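Local structure of putative transcription regulator (Lactobacillus plantarum, 3K69) at residues V51-Y57 with D81-L85. The protein is a putative transcriptional regulator that probably binds DNA through a helix-turn-helix domain and belongs to the family of iron-dependent regulators. Residues are numbered along the deposited sequence; the frame is centred on the assembly and turned at random.
With DMS (dimethyl sulfoxide), chain C.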
ATOM      1  N   VAL A  51     -18.579  10.767  -7.010  1.00 22.09           N
ATOM      2  CA  VAL A  51     -17.590  10.150  -7.924  1.00 21.59           C
ATOM      3  C   VAL A  51     -18.172   8.883  -8.605  1.00 19.28           C
ATOM      4  O   VAL A  51     -17.993   8.661  -9.808  1.00 18.14           O
ATOM      5  CB  VAL A  51     -16.243   9.855  -7.186  1.00 20.42           C
ATOM      6  CG1 VAL A  51     -15.277   9.072  -8.062  1.00 24.30           C
ATOM      7  CG2 VAL A  51     -15.580  11.148  -6.762  1.00 24.86           C
ATOM      8  N   LEU A  52     -18.875   8.057  -7.852  1.00 16.31           N
ATOM      9  CA  LEU A  52     -19.455   6.840  -8.426  1.00 17.45           C
ATOM     10  C   LEU A  52     -20.549   7.193  -9.444  1.00 17.29           C
ATOM     11  O   LEU A  52     -20.610   6.615 -10.521  1.00 16.48           O
ATOM     12  CB  LEU A  52     -20.030   5.973  -7.322  1.00 15.80           C
ATOM     13  CG  LEU A  52     -19.014   5.256  -6.430  1.00 17.01           C
ATOM     14  CD1 LEU A  52     -19.810   4.524  -5.319  1.00 14.63           C
ATOM     15  CD2 LEU A  52     -18.103   4.276  -7.252  1.00 19.23           C
ATOM     16  N   HIS A  53     -21.415   8.135  -9.068  1.00 17.74           N
ATOM     17  CA  HIS A  53     -22.398   8.704  -9.961  1.00 20.03           C
ATOM     18  C   HIS A  53     -21.799   9.282 -11.243  1.00 21.07           C
ATOM     19  O   HIS A  53     -22.233   8.913 -12.307  1.00 19.25           O
ATOM     20  CB  HIS A  53     -23.212   9.780  -9.282  1.00 19.24           C
ATOM     21  CG  HIS A  53     -24.297  10.333 -10.145  1.00 17.56           C
ATOM     22  ND1 HIS A  53     -25.124   9.527 -10.906  1.00 23.46           N
ATOM     23  CD2 HIS A  53     -24.698  11.601 -10.371  1.00 23.63           C
ATOM     24  CE1 HIS A  53     -25.966  10.291 -11.583  1.00 19.46           C
ATOM     25  NE2 HIS A  53     -25.751  11.545 -11.249  1.00 20.09           N
ATOM     26  N   LYS A  54     -20.813  10.165 -11.137  1.00 20.78           N
ATOM     27  CA  LYS A  54     -20.187  10.777 -12.312  1.00 23.95           C
ATOM     28  C   LYS A  54     -19.578   9.771 -13.275  1.00 24.38           C
ATOM     29  O   LYS A  54     -19.490  10.029 -14.466  1.00 22.32           O
ATOM     30  CB  LYS A  54     -19.100  11.798 -11.903  1.00 24.19           C
ATOM     31  CG  LYS A  54     -19.686  13.030 -11.251  1.00 31.91           C
ATOM     32  CD  LYS A  54     -18.619  14.011 -10.725  1.00 29.51           C
ATOM     33  CE  LYS A  54     -19.319  15.270 -10.190  1.00 30.99           C
ATOM     34  NZ  LYS A  54     -18.410  16.435  -9.923  1.00 31.54           N
ATOM     35  N   HIS A  55     -19.161   8.620 -12.755  1.00 23.01           N
ATOM     36  CA  HIS A  55     -18.515   7.593 -13.561  1.00 21.44           C
ATOM     37  C   HIS A  55     -19.419   6.420 -13.960  1.00 22.23           C
ATOM     38  O   HIS A  55     -18.939   5.428 -14.459  1.00 21.00           O
ATOM     39  CB  HIS A  55     -17.264   7.119 -12.850  1.00 21.91           C
ATOM     40  CG  HIS A  55     -16.183   8.150 -12.829  1.00 21.70           C
ATOM     41  ND1 HIS A  55     -16.037   9.047 -11.794  1.00 25.50           N
ATOM     42  CD2 HIS A  55     -15.232   8.463 -13.739  1.00 26.10           C
ATOM     43  CE1 HIS A  55     -15.035   9.867 -12.066  1.00 30.96           C
ATOM     44  NE2 HIS A  55     -14.526   9.528 -13.235  1.00 29.54           N
ATOM     45  N   GLY A  56     -20.714   6.564 -13.745  1.00 19.23           N
ATOM     46  CA  GLY A  56     -21.700   5.656 -14.306  1.00 22.03           C
ATOM     47  C   GLY A  56     -22.083   4.457 -13.458  1.00 19.85           C
ATOM     48  O   GLY A  56     -22.811   3.618 -13.939  1.00 20.02           O
ATOM     49  N   TYR A  57     -21.621   4.386 -12.204  1.00 19.57           N
ATOM     50  CA  TYR A  57     -21.939   3.246 -11.322  1.00 19.58           C
ATOM     51  C   TYR A  57     -23.373   3.262 -10.835  1.00 19.54           C
ATOM     52  O   TYR A  57     -23.975   2.208 -10.663  1.00 20.19           O
ATOM     53  CB  TYR A  57     -21.010   3.157 -10.090  1.00 18.63           C
ATOM     54  CG  TYR A  57     -19.602   2.727 -10.428  1.00 19.73           C
ATOM     55  CD1 TYR A  57     -18.643   3.645 -10.834  1.00 18.01           C
ATOM     56  CD2 TYR A  57     -19.222   1.405 -10.303  1.00 17.34           C
ATOM     57  CE1 TYR A  57     -17.325   3.223 -11.149  1.00 20.31           C
ATOM     58  CE2 TYR A  57     -17.934   0.973 -10.635  1.00 19.31           C
ATOM     59  CZ  TYR A  57     -16.994   1.889 -11.080  1.00 15.66           C
ATOM     60  OH  TYR A  57     -15.719   1.449 -11.342  1.00 17.68           O
ATOM     61  N   ASP A  81     -10.794  -1.682 -11.358  1.00 16.93           N
ATOM     62  CA  ASP A  81     -11.332  -0.418 -11.834  1.00 17.66           C
ATOM     63  C   ASP A  81     -11.888   0.393 -10.665  1.00 14.91           C
ATOM     64  O   ASP A  81     -11.571   1.546 -10.522  1.00 16.32           O
ATOM     65  CB  ASP A  81     -12.438  -0.639 -12.876  1.00 15.61           C
ATOM     66  CG  ASP A  81     -11.908  -1.142 -14.203  1.00 19.50           C
ATOM     67  OD1 ASP A  81     -10.683  -1.035 -14.417  1.00 22.90           O
ATOM     68  OD2 ASP A  81     -12.721  -1.630 -15.027  1.00 29.17           O
ATOM     69  N   LEU A  82     -12.684  -0.218  -9.816  1.00 18.61           N
ATOM     70  CA  LEU A  82     -13.229   0.497  -8.650  1.00 18.17           C
ATOM     71  C   LEU A  82     -12.135   1.004  -7.693  1.00 17.50           C
ATOM     72  O   LEU A  82     -12.160   2.177  -7.263  1.00 17.01           O
ATOM     73  CB  LEU A  82     -14.228  -0.407  -7.909  1.00 16.92           C
ATOM     74  CG  LEU A  82     -14.968   0.263  -6.750  1.00 22.10           C
ATOM     75  CD1 LEU A  82     -15.732   1.498  -7.263  1.00 14.65           C
ATOM     76  CD2 LEU A  82     -15.903  -0.796  -6.011  1.00 19.98           C
ATOM     77  N   TYR A  83     -11.166   0.129  -7.390  1.00 17.56           N
ATOM     78  CA  TYR A  83     -10.027   0.458  -6.508  1.00 18.67           C
ATOM     79  C   TYR A  83      -9.250   1.663  -7.085  1.00 19.59           C
ATOM     80  O   TYR A  83      -8.932   2.603  -6.367  1.00 17.81           O
ATOM     81  CB  TYR A  83      -9.078  -0.764  -6.301  1.00 21.64           C
ATOM     82  CG  TYR A  83      -8.043  -0.503  -5.232  1.00 18.12           C
ATOM     83  CD1 TYR A  83      -6.853   0.182  -5.530  1.00 18.49           C
ATOM     84  CD2 TYR A  83      -8.283  -0.865  -3.911  1.00 18.27           C
ATOM     85  CE1 TYR A  83      -5.938   0.491  -4.535  1.00 27.05           C
ATOM     86  CE2 TYR A  83      -7.348  -0.560  -2.882  1.00 26.47           C
ATOM     87  CZ  TYR A  83      -6.187   0.129  -3.208  1.00 27.66           C
ATOM     88  OH  TYR A  83      -5.249   0.438  -2.231  1.00 28.76           O
ATOM     89  N   ASP A  84      -8.958   1.601  -8.384  1.00 18.64           N
ATOM     90  CA  ASP A  84      -8.176   2.615  -9.043  1.00 17.90           C
ATOM     91  C   ASP A  84      -8.914   3.950  -9.050  1.00 20.62           C
ATOM     92  O   ASP A  84      -8.289   5.011  -8.881  1.00 18.81           O
ATOM     93  CB  ASP A  84      -7.767   2.195 -10.462  1.00 19.79           C
ATOM     94  CG  ASP A  84      -6.849   0.965 -10.504  1.00 28.84           C
ATOM     95  OD1 ASP A  84      -6.221   0.551  -9.479  1.00 23.68           O
ATOM     96  OD2 ASP A  84      -6.787   0.379 -11.608  1.00 22.84           O
ATOM     97  N   LEU A  85     -10.242   3.908  -9.202  1.00 19.98           N
ATOM     98  CA  LEU A  85     -11.044   5.127  -9.140  1.00 19.02           C
ATOM     99  C   LEU A  85     -11.070   5.735  -7.744  1.00 17.89           C
ATOM    100  O   LEU A  85     -10.871   6.928  -7.584  1.00 19.52           O
ATOM    101  CB  LEU A  85     -12.471   4.875  -9.660  1.00 21.64           C
ATOM    102  CG  LEU A  85     -13.479   6.042  -9.693  1.00 20.48           C
ATOM    103  CD1 LEU A  85     -13.021   7.186 -10.640  1.00 24.20           C
ATOM    104  CD2 LEU A  85     -14.873   5.473 -10.048  1.00 21.08           C
TER
HETATM  105  S   DMS C 163      -6.562  -0.655   0.986  1.00 34.77           S
HETATM  106  O   DMS C 163      -5.269   0.262   0.156  1.00 38.93           O
HETATM  107  C1  DMS C 163      -5.974  -1.541   2.441  1.00 27.93           C
HETATM  108  C2  DMS C 163      -7.665   0.539   1.814  1.00 32.54           C
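Leu85 of helix 79-86 pushes its isobutyl end among Val51, His55 and Tyr57 at the C-terminal end of helix 46-54. With its CG anti to the backbone N, the branch point is carried across to Val51, and the two methyls then part, one to the imidazole and the other mainly to the phenol. Leu85 CD1 stands over the centre of one face of the His55 ring, 3.7 Å from the centroid and 10° off the ring normal, a CH-pi contact. Leu85 CD2 meets Tyr57 CE1 at 3.5 Å, approaching the phenol obliquely, while Leu85 CG packs 3.9 Å from Val51 CG1. The imidazole is held by a bond within its own segment: His55 ND1 donates to Val51 O at 2.8 Å (N-H...O 158°), and that oxygen lies 2° from the ring plane. His55 N reaches the same oxygen from the opposite face of the carbonyl plane. Just beyond, Gly56, with positive phi, is the C-prime residue of a Schellman motif, with Tyr57 N bonded to Leu52 O and Gly56 N to His53 O; the turn brings the phenol back beside the helix. Leu52 CD2 lies over one face of that ring, offset toward its rim, and meets Leu82 CD1 at 3.7 Å. Leu82 CD1 also lies 4.0 Å from Tyr57 CZ. Leu52 and Leu82 both pack further on helix 9-22, consistent with a winged helix-turn-helix. Cutting Tyr57 back to an alanine is likely to open a gap beside Leu85 CD2 and Leu82 CD1. With no hydrogen bond crossing between the segments, their cohesion rests on apolar and CH-pi packing.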